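Local coordinates for protein listeriolysin O (Listeria monocytogenes, PDB 4CDB) that binds cholesterol-containing host membranes and, after a major conformational change, inserts into them as an oligomeric pore that lyses the cell, at residues L116-P121 and I216-N221; V258-Q263 and G344-Y349; Y254-A259 and T350-K355. One frame throughout, in Å; residues are numbered along the deposited sequence.

Contact 1: L116-P121 and I216-N221; sequences LSIDLP and IYYNVN
An antiparallel strand pairing in the large twisted sheet of the toxin joins S117 and I118, at the end of strand 114-118, to V220 and N221 of the long strand 207-222. S117 and N221 form the hydrogen-bonded pair: S117 N donates to N221 O at 3.0 Å, and N221 N returns a bond to S117 O. I118 and V220 follow as the non-hydrogen-bonded pair, with I118 CG1 3.9 Å from V220 CG2. The terminal methyl of I118 reaches on to the ring of Y218, its CD1 lying 3.6 Å from Y218 CD1. L120 packs beside it, CD2 against Y218 CB, so two aliphatic side chains close on the tyrosine while helix 137-152 and Y260 supply further neighbours.

Just past the end of the first strand, D119 continues the bonding. Its CG stands between the backbone N and the carbonyl carbon (chi1 66°), which swings the carboxylate across to N219. D119 OD1 receives N219 N at 2.6 Å in a nearly straight bond (169°), met from above the carboxylate plane. D119 OD2 receives N219 ND2 at 3.2 Å on its syn side, the donor about 31° out of that plane. D119 N also donates to N219 O, so three bonds join the two residues. Water 1 then links D119 O to Y217 O, spanning the strands as they part.

Two successive residues, Y217 and Y218, sit opposite the single residue Y260 of strand 252-260, which makes a classic beta bulge beside this antiparallel pair.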
loop_
_atom_site.group_PDB
_atom_site.type_symbol
_atom_site.label_atom_id
_atom_site.label_comp_id
_atom_site.label_asym_id
_atom_site.label_seq_id
_atom_site.Cartn_x
_atom_site.Cartn_y
_atom_site.Cartn_z
ATOM N N LEU A 116 8.150 -33.541 -5.850
ATOM C CA LEU A 116 7.511 -32.457 -5.111
ATOM C C LEU A 116 7.736 -32.636 -3.616
ATOM O O LEU A 116 7.772 -33.760 -3.112
ATOM C CB LEU A 116 6.011 -32.414 -5.403
ATOM C CG LEU A 116 5.614 -32.013 -6.823
ATOM C CD1 LEU A 116 4.101 -32.048 -6.977
ATOM C CD2 LEU A 116 6.165 -30.635 -7.170
ATOM N N SER A 117 7.892 -31.520 -2.912
ATOM C CA SER A 117 8.077 -31.542 -1.467
ATOM C C SER A 117 7.242 -30.454 -0.796
ATOM O O SER A 117 7.105 -29.350 -1.329
ATOM C CB SER A 117 9.554 -31.373 -1.114
ATOM O OG SER A 117 9.732 -31.225 0.281
ATOM N N ILE A 118 6.684 -30.772 0.370
ATOM C CA ILE A 118 5.823 -29.839 1.092
ATOM C C ILE A 118 6.437 -29.492 2.448
ATOM O O ILE A 118 7.134 -30.315 3.046
ATOM C CB ILE A 118 4.393 -30.414 1.259
ATOM C CG1 ILE A 118 3.390 -29.310 1.607
ATOM C CG2 ILE A 118 4.366 -31.540 2.296
ATOM C CD1 ILE A 118 1.944 -29.737 1.454
ATOM N N ASP A 119 6.181 -28.277 2.932
ATOM C CA ASP A 119 6.816 -27.806 4.161
ATOM C C ASP A 119 5.915 -27.842 5.400
ATOM O O ASP A 119 6.182 -27.149 6.385
ATOM C CB ASP A 119 7.372 -26.393 3.962
ATOM C CG ASP A 119 6.281 -25.361 3.741
ATOM O OD1 ASP A 119 5.143 -25.755 3.411
ATOM O OD2 ASP A 119 6.564 -24.153 3.893
ATOM N N LEU A 120 4.854 -28.642 5.353
ATOM C CA LEU A 120 3.956 -28.768 6.500
ATOM C C LEU A 120 4.699 -29.388 7.683
ATOM O O LEU A 120 5.528 -30.282 7.501
ATOM C CB LEU A 120 2.711 -29.585 6.135
ATOM C CG LEU A 120 1.625 -28.833 5.359
ATOM C CD1 LEU A 120 0.542 -29.783 4.872
ATOM C CD2 LEU A 120 1.023 -27.740 6.225
ATOM N N PRO A 121 4.412 -28.903 8.902
ATOM C CA PRO A 121 5.199 -29.249 10.092
ATOM C C PRO A 121 5.085 -30.711 10.520
ATOM O O PRO A 121 4.014 -31.312 10.418
ATOM C CB PRO A 121 4.605 -28.340 11.173
ATOM C CG PRO A 121 3.206 -28.095 10.725
ATOM C CD PRO A 121 3.287 -28.008 9.229
ATOM N N ILE A 216 -0.083 -17.742 4.352
ATOM C CA ILE A 216 0.425 -18.917 3.654
ATOM C C ILE A 216 0.402 -20.146 4.559
ATOM O O ILE A 216 1.060 -20.174 5.598
ATOM C CB ILE A 216 1.859 -18.682 3.142
ATOM C CG1 ILE A 216 1.921 -17.400 2.310
ATOM C CG2 ILE A 216 2.350 -19.887 2.345
ATOM C CD1 ILE A 216 3.329 -16.947 1.979
ATOM N N TYR A 217 -0.354 -21.161 4.152
ATOM C CA TYR A 217 -0.502 -22.375 4.942
ATOM C C TYR A 217 0.641 -23.353 4.689
ATOM O O TYR A 217 1.095 -24.044 5.604
ATOM C CB TYR A 217 -1.844 -23.042 4.641
ATOM C CG TYR A 217 -3.038 -22.159 4.921
ATOM C CD1 TYR A 217 -3.012 -21.229 5.951
ATOM C CD2 TYR A 217 -4.191 -22.250 4.149
ATOM C CE1 TYR A 217 -4.100 -20.418 6.211
ATOM C CE2 TYR A 217 -5.286 -21.441 4.403
ATOM C CZ TYR A 217 -5.234 -20.527 5.434
ATOM O OH TYR A 217 -6.319 -19.720 5.688
ATOM N N TYR A 218 1.099 -23.411 3.442
ATOM C CA TYR A 218 2.203 -24.288 3.074
ATOM C C TYR A 218 2.805 -23.921 1.723
ATOM O O TYR A 218 2.165 -23.258 0.902
ATOM C CB TYR A 218 1.760 -25.757 3.073
ATOM C CG TYR A 218 0.570 -26.052 2.184
ATOM C CD1 TYR A 218 0.744 -26.415 0.855
ATOM C CD2 TYR A 218 -0.726 -25.978 2.678
ATOM C CE1 TYR A 218 -0.338 -26.690 0.041
ATOM C CE2 TYR A 218 -1.815 -26.250 1.872
ATOM C CZ TYR A 218 -1.616 -26.606 0.555
ATOM O OH TYR A 218 -2.699 -26.877 -0.248
ATOM N N ASN A 219 4.044 -24.352 1.511
ATOM C CA ASN A 219 4.713 -24.206 0.228
ATOM C C ASN A 219 5.061 -25.567 -0.353
ATOM O O ASN A 219 5.513 -26.463 0.364
ATOM C CB ASN A 219 5.985 -23.367 0.372
ATOM C CG ASN A 219 5.697 -21.940 0.781
ATOM O OD1 ASN A 219 5.574 -21.053 -0.064
ATOM N ND2 ASN A 219 5.588 -21.707 2.084
ATOM N N VAL A 220 4.840 -25.720 -1.653
ATOM C CA VAL A 220 5.271 -26.913 -2.362
ATOM C C VAL A 220 6.375 -26.548 -3.348
ATOM O O VAL A 220 6.177 -25.709 -4.234
ATOM C CB VAL A 220 4.104 -27.594 -3.106
ATOM C CG1 VAL A 220 4.616 -28.753 -3.952
ATOM C CG2 VAL A 220 3.046 -28.071 -2.113
ATOM N N ASN A 221 7.539 -27.170 -3.182
ATOM C CA ASN A 221 8.675 -26.901 -4.058
ATOM C C ASN A 221 9.093 -28.115 -4.896
ATOM O O ASN A 221 8.672 -29.244 -4.630
ATOM C CB ASN A 221 9.861 -26.358 -3.256
ATOM C CG ASN A 221 10.395 -27.360 -2.255
ATOM O OD1 ASN A 221 9.711 -28.317 -1.895
ATOM N ND2 ASN A 221 11.621 -27.144 -1.796
HETATM O O HOH W 1 3.560 -25.216 6.568
#

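Contact 2: V258-Q263 and G344-Y349; sequences VAYGRQ and GVPIAY
I347 has chi1 at 51°, which tucks CG1 in over its own main chain, and with chi2 extended this branch lies over the opposing backbone, CG1 3.5 Å from A259 O and CD1 3.9 Å from G261 C. CG2 of the same residue meets Q263, whose side chain is stretched out from CB and slides past I347 in the opposite direction. Y260 has its CG anti to the carbonyl carbon (chi1 -64°), a torsion that brings the ring to P346: Y260 CE2 lies 3.7 Å from P346 CG, in an oblique approach. V258 CG1 sits above one face of that ring, offset toward the rim, and also touches P346 CB.

Four backbone bonds join the antiparallel strands. A259 N donates to A348 O at 2.7 Å and I347 N to A259 O at 3.0 Å; beyond the beta bulge, where the register slips by one residue, G261 and V345 exchange a reciprocal pair. G261 O and G344 CA come within 3.3 Å where the chain turns its corner at G261.

Water 2 accepts from Q263 NE2 and lies 2.7 Å from I347 O, to which it can donate. The chemistry thus implies apolar side-chain packing combined with four backbone bonds across the strands, while Q263 OE1 and R262 NH1 reach strand 207-222, bonding K214 NZ and Q215 OE1, and Q263 NE2 turns instead to the water beside I347 O.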
loop_
_atom_site.group_PDB
_atom_site.type_symbol
_atom_site.label_atom_id
_atom_site.label_comp_id
_atom_site.label_asym_id
_atom_site.label_seq_id
_atom_site.Cartn_x
_atom_site.Cartn_y
_atom_site.Cartn_z
ATOM N N VAL A 258 5.559 -22.932 -4.991
ATOM C CA VAL A 258 4.264 -22.260 -4.979
ATOM C C VAL A 258 3.739 -22.127 -3.555
ATOM O O VAL A 258 3.697 -23.105 -2.805
ATOM C CB VAL A 258 3.211 -23.021 -5.818
ATOM C CG1 VAL A 258 1.850 -22.335 -5.722
ATOM C CG2 VAL A 258 3.651 -23.134 -7.271
ATOM N N ALA A 259 3.345 -20.912 -3.183
ATOM C CA ALA A 259 2.749 -20.669 -1.873
ATOM C C ALA A 259 1.228 -20.802 -1.943
ATOM O O ALA A 259 0.575 -20.172 -2.780
ATOM C CB ALA A 259 3.141 -19.292 -1.350
ATOM N N TYR A 260 0.669 -21.634 -1.070
ATOM C CA TYR A 260 -0.774 -21.851 -1.028
ATOM C C TYR A 260 -1.358 -21.246 0.240
ATOM O O TYR A 260 -0.737 -21.294 1.301
ATOM C CB TYR A 260 -1.099 -23.348 -1.069
ATOM C CG TYR A 260 -0.693 -24.051 -2.347
ATOM C CD1 TYR A 260 0.609 -24.497 -2.533
ATOM C CD2 TYR A 260 -1.617 -24.291 -3.355
ATOM C CE1 TYR A 260 0.983 -25.149 -3.692
ATOM C CE2 TYR A 260 -1.254 -24.943 -4.521
ATOM C CZ TYR A 260 0.049 -25.370 -4.683
ATOM O OH TYR A 260 0.422 -26.020 -5.837
ATOM N N GLY A 261 -2.557 -20.685 0.130
ATOM C CA GLY A 261 -3.225 -20.126 1.288
ATOM C C GLY A 261 -4.335 -19.138 0.992
ATOM O O GLY A 261 -5.078 -19.276 0.020
ATOM N N ARG A 262 -4.436 -18.128 1.848
ATOM C CA ARG A 262 -5.529 -17.169 1.801
ATOM C C ARG A 262 -4.958 -15.765 1.666
ATOM O O ARG A 262 -3.986 -15.421 2.340
ATOM C CB ARG A 262 -6.356 -17.290 3.084
ATOM C CG ARG A 262 -7.491 -16.295 3.237
ATOM C CD ARG A 262 -8.234 -16.549 4.543
ATOM N NE ARG A 262 -9.356 -15.637 4.739
ATOM C CZ ARG A 262 -9.288 -14.510 5.438
ATOM N NH1 ARG A 262 -8.148 -14.154 6.014
ATOM N NH2 ARG A 262 -10.360 -13.740 5.565
ATOM N N GLN A 263 -5.545 -14.956 0.789
ATOM C CA GLN A 263 -5.056 -13.595 0.592
ATOM C C GLN A 263 -6.168 -12.561 0.704
ATOM O O GLN A 263 -7.244 -12.724 0.127
ATOM C CB GLN A 263 -4.348 -13.456 -0.758
ATOM C CG GLN A 263 -3.703 -12.087 -0.972
ATOM C CD GLN A 263 -2.866 -12.016 -2.234
ATOM O OE1 GLN A 263 -1.974 -11.177 -2.353
ATOM N NE2 GLN A 263 -3.155 -12.894 -3.189
ATOM N N GLY A 344 -6.648 -23.598 0.917
ATOM C CA GLY A 344 -5.883 -22.507 0.343
ATOM C C GLY A 344 -5.687 -22.628 -1.156
ATOM O O GLY A 344 -5.764 -23.720 -1.721
ATOM N N VAL A 345 -5.428 -21.494 -1.798
ATOM C CA VAL A 345 -5.225 -21.448 -3.238
ATOM C C VAL A 345 -3.838 -20.882 -3.513
ATOM O O VAL A 345 -3.241 -20.266 -2.629
ATOM C CB VAL A 345 -6.292 -20.560 -3.916
ATOM C CG1 VAL A 345 -7.688 -21.091 -3.626
ATOM C CG2 VAL A 345 -6.159 -19.116 -3.450
ATOM N N PRO A 346 -3.305 -21.101 -4.730
ATOM C CA PRO A 346 -2.027 -20.462 -5.068
ATOM C C PRO A 346 -2.134 -18.936 -4.997
ATOM O O PRO A 346 -3.049 -18.349 -5.584
ATOM C CB PRO A 346 -1.782 -20.912 -6.512
ATOM C CG PRO A 346 -2.541 -22.200 -6.637
ATOM C CD PRO A 346 -3.771 -22.004 -5.800
ATOM N N ILE A 347 -1.214 -18.306 -4.275
ATOM C CA ILE A 347 -1.245 -16.858 -4.104
ATOM C C ILE A 347 0.102 -16.206 -4.404
ATOM O O ILE A 347 0.195 -14.986 -4.543
ATOM C CB ILE A 347 -1.713 -16.466 -2.685
ATOM C CG1 ILE A 347 -0.900 -17.210 -1.624
ATOM C CG2 ILE A 347 -3.198 -16.752 -2.513
ATOM C CD1 ILE A 347 -1.363 -16.937 -0.202
ATOM N N ALA A 348 1.143 -17.027 -4.502
ATOM C CA ALA A 348 2.480 -16.551 -4.838
ATOM C C ALA A 348 3.350 -17.714 -5.290
ATOM O O ALA A 348 3.108 -18.859 -4.912
ATOM C CB ALA A 348 3.114 -15.860 -3.644
ATOM N N TYR A 349 4.362 -17.418 -6.097
ATOM C CA TYR A 349 5.300 -18.443 -6.534
ATOM C C TYR A 349 6.655 -17.878 -6.943
ATOM O O TYR A 349 6.778 -16.695 -7.259
ATOM C CB TYR A 349 4.701 -19.291 -7.662
ATOM C CG TYR A 349 4.421 -18.551 -8.956
ATOM C CD1 TYR A 349 3.248 -17.829 -9.125
ATOM C CD2 TYR A 349 5.316 -18.600 -10.018
ATOM C CE1 TYR A 349 2.979 -17.160 -10.311
ATOM C CE2 TYR A 349 5.059 -17.936 -11.208
ATOM C CZ TYR A 349 3.887 -17.218 -11.348
ATOM O OH TYR A 349 3.622 -16.554 -12.526
HETATM O O HOH W 2 -0.814 -12.631 -5.379
#

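Contact 3: Y254-A259 and T350-K355; sequences YISSVA and TTNFLK. With ACT (acetate ion), chain D.
The Y254 ring and the N352 side chain cross obliquely, with ring and amide planes 65° apart, and the methylene of N352 lies against the far end of the ring (N352 CB to Y254 CZ 3.5 Å). The amide then runs on past the phenol, where ND2 makes a weak bond to Y254 OH. The hydroxyl has a further partner in N357 OD1. L354 approaches the same ring at about a right angle, its CD2 4.1 Å from Y254 CD1, so asparagine and leucine together flank the tyrosine.

S256 forms the polar centre. With chi1 at 52° its OG points across to the other strand, where it is hydrogen-bonded to T350 OG1 at 2.8 Å. N352 OD1, 3.0 Å from S256 OG, is at most a weak, alternative partner of the same hydroxyl. T350 OG1 also lies 3.4 Å from S257 CB.

Beneath these side chains the backbones pair antiparallel. Y254 and N352 exchange two nearly straight bonds, Y254 N to N352 O at 2.9 Å being one. S256 N donates to T350 O, and T350 N to S257 O at 2.9 Å, S256 being the extra residue of a beta bulge between I255 and S257. Past the strand end, K355 NZ binds L30 O and an acetate ion, probably a crystallisation additive.

Strand 252-260 is thus held between 345-353 and 207-222: backbone hydrogen bonds tie S256 to V222 and V258 to V220, while F231 meets the Y254 ring edge-to-face.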
loop_
_atom_site.group_PDB
_atom_site.type_symbol
_atom_site.label_atom_id
_atom_site.label_comp_id
_atom_site.label_asym_id
_atom_site.label_seq_id
_atom_site.Cartn_x
_atom_site.Cartn_y
_atom_site.Cartn_z
ATOM N N TYR A 254 11.350 -22.463 -14.804
ATOM C CA TYR A 254 10.345 -23.313 -14.180
ATOM C C TYR A 254 9.877 -22.749 -12.843
ATOM O O TYR A 254 10.615 -22.034 -12.162
ATOM C CB TYR A 254 10.864 -24.744 -14.000
ATOM C CG TYR A 254 12.023 -24.877 -13.038
ATOM C CD1 TYR A 254 13.321 -24.608 -13.448
ATOM C CD2 TYR A 254 11.820 -25.284 -11.724
ATOM C CE1 TYR A 254 14.385 -24.730 -12.574
ATOM C CE2 TYR A 254 12.879 -25.410 -10.845
ATOM C CZ TYR A 254 14.159 -25.132 -11.276
ATOM O OH TYR A 254 15.218 -25.254 -10.407
ATOM N N ILE A 255 8.641 -23.066 -12.475
ATOM C CA ILE A 255 8.118 -22.671 -11.176
ATOM C C ILE A 255 8.713 -23.582 -10.103
ATOM O O ILE A 255 8.355 -24.756 -9.998
ATOM C CB ILE A 255 6.578 -22.714 -11.157
ATOM C CG1 ILE A 255 6.010 -21.803 -12.251
ATOM C CG2 ILE A 255 6.045 -22.307 -9.796
ATOM C CD1 ILE A 255 4.495 -21.727 -12.275
ATOM N N SER A 256 9.636 -23.032 -9.317
ATOM C CA SER A 256 10.381 -23.808 -8.330
ATOM C C SER A 256 9.622 -24.010 -7.019
ATOM O O SER A 256 9.880 -24.964 -6.290
ATOM C CB SER A 256 11.741 -23.157 -8.061
ATOM O OG SER A 256 11.592 -21.785 -7.733
ATOM N N SER A 257 8.685 -23.114 -6.725
ATOM C CA SER A 257 7.924 -23.185 -5.482
ATOM C C SER A 257 6.626 -22.395 -5.577
ATOM O O SER A 257 6.595 -21.320 -6.171
ATOM C CB SER A 257 8.763 -22.660 -4.316
ATOM O OG SER A 257 8.048 -22.742 -3.098
ATOM N N VAL A 258 5.559 -22.932 -4.991
ATOM C CA VAL A 258 4.264 -22.260 -4.979
ATOM C C VAL A 258 3.739 -22.127 -3.555
ATOM O O VAL A 258 3.697 -23.105 -2.805
ATOM C CB VAL A 258 3.211 -23.021 -5.818
ATOM C CG1 VAL A 258 1.850 -22.335 -5.722
ATOM C CG2 VAL A 258 3.651 -23.134 -7.271
ATOM N N ALA A 259 3.345 -20.912 -3.183
ATOM C CA ALA A 259 2.749 -20.669 -1.873
ATOM C C ALA A 259 1.228 -20.802 -1.943
ATOM O O ALA A 259 0.575 -20.172 -2.780
ATOM C CB ALA A 259 3.141 -19.292 -1.350
ATOM N N THR A 350 7.671 -18.734 -6.922
ATOM C CA THR A 350 9.014 -18.343 -7.327
ATOM C C THR A 350 9.401 -19.088 -8.598
ATOM O O THR A 350 8.917 -20.196 -8.847
ATOM C CB THR A 350 10.046 -18.651 -6.227
ATOM O OG1 THR A 350 10.180 -20.070 -6.085
ATOM C CG2 THR A 350 9.609 -18.049 -4.897
ATOM N N THR A 351 10.272 -18.485 -9.400
ATOM C CA THR A 351 10.717 -19.109 -10.639
ATOM C C THR A 351 12.239 -19.189 -10.719
ATOM O O THR A 351 12.943 -18.284 -10.270
ATOM C CB THR A 351 10.187 -18.356 -11.874
ATOM O OG1 THR A 351 10.449 -16.955 -11.725
ATOM C CG2 THR A 351 8.693 -18.567 -12.023
ATOM N N ASN A 352 12.738 -20.283 -11.288
ATOM C CA ASN A 352 14.168 -20.454 -11.515
ATOM C C ASN A 352 14.450 -20.624 -12.999
ATOM O O ASN A 352 13.717 -21.327 -13.695
ATOM C CB ASN A 352 14.699 -21.677 -10.763
ATOM C CG ASN A 352 14.685 -21.497 -9.257
ATOM O OD1 ASN A 352 14.085 -20.559 -8.734
ATOM N ND2 ASN A 352 15.344 -22.407 -8.550
ATOM N N PHE A 353 15.508 -19.979 -13.484
ATOM C CA PHE A 353 15.958 -20.192 -14.854
ATOM C C PHE A 353 16.426 -21.636 -14.998
ATOM O O PHE A 353 17.068 -22.175 -14.099
ATOM C CB PHE A 353 17.091 -19.225 -15.212
ATOM C CG PHE A 353 16.654 -17.788 -15.324
ATOM C CD1 PHE A 353 15.947 -17.350 -16.434
ATOM C CD2 PHE A 353 16.960 -16.873 -14.326
ATOM C CE1 PHE A 353 15.546 -16.027 -16.542
ATOM C CE2 PHE A 353 16.561 -15.549 -14.431
ATOM C CZ PHE A 353 15.853 -15.127 -15.541
ATOM N N LEU A 354 16.100 -22.264 -16.122
ATOM C CA LEU A 354 16.470 -23.657 -16.342
ATOM C C LEU A 354 17.969 -23.819 -16.567
ATOM O O LEU A 354 18.525 -24.894 -16.351
ATOM C CB LEU A 354 15.697 -24.245 -17.527
ATOM C CG LEU A 354 14.743 -25.398 -17.210
ATOM C CD1 LEU A 354 14.162 -25.987 -18.490
ATOM C CD2 LEU A 354 15.452 -26.466 -16.390
ATOM N N LYS A 355 18.624 -22.746 -16.994
ATOM C CA LYS A 355 20.037 -22.814 -17.349
ATOM C C LYS A 355 20.947 -23.140 -16.167
ATOM O O LYS A 355 21.786 -24.035 -16.252
ATOM C CB LYS A 355 20.485 -21.511 -18.013
ATOM C CG LYS A 355 21.941 -21.500 -18.443
ATOM C CD LYS A 355 22.284 -20.203 -19.160
ATOM C CE LYS A 355 23.742 -20.170 -19.584
ATOM N NZ LYS A 355 24.087 -18.915 -20.309
HETATM C C ACT D . 22.909 -16.910 -17.479
HETATM O O ACT D . 23.029 -16.904 -18.724
HETATM O OXT ACT D . 22.492 -17.911 -16.859
HETATM C CH3 ACT D . 23.305 -15.689 -16.703
#

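Overall arrangement
All three contacts are largely buried in one antiparallel sheet, and none of their touching residues is fully exposed; the partly exposed ones are D119 and N219 in contact 1, G344, V345 and P346 in contact 2, S257 and T350 in contact 3. Contacts 2 and 3 are successive parts of one pairing, 252-260 with 345-353, and share V258 and A259; contact 1 pairs 114-118 with 207-222, the neighbour of 252-260. Contact 1 mixes aliphatic packing round a tyrosine with a carboxylate bonded to the opposing strand just beyond a strand end, contact 2 is mainly apolar, with a glycine at the chain corner, and contact 3 is rich in hydroxyl and amide groups. Each has a beta bulge in it or beside it.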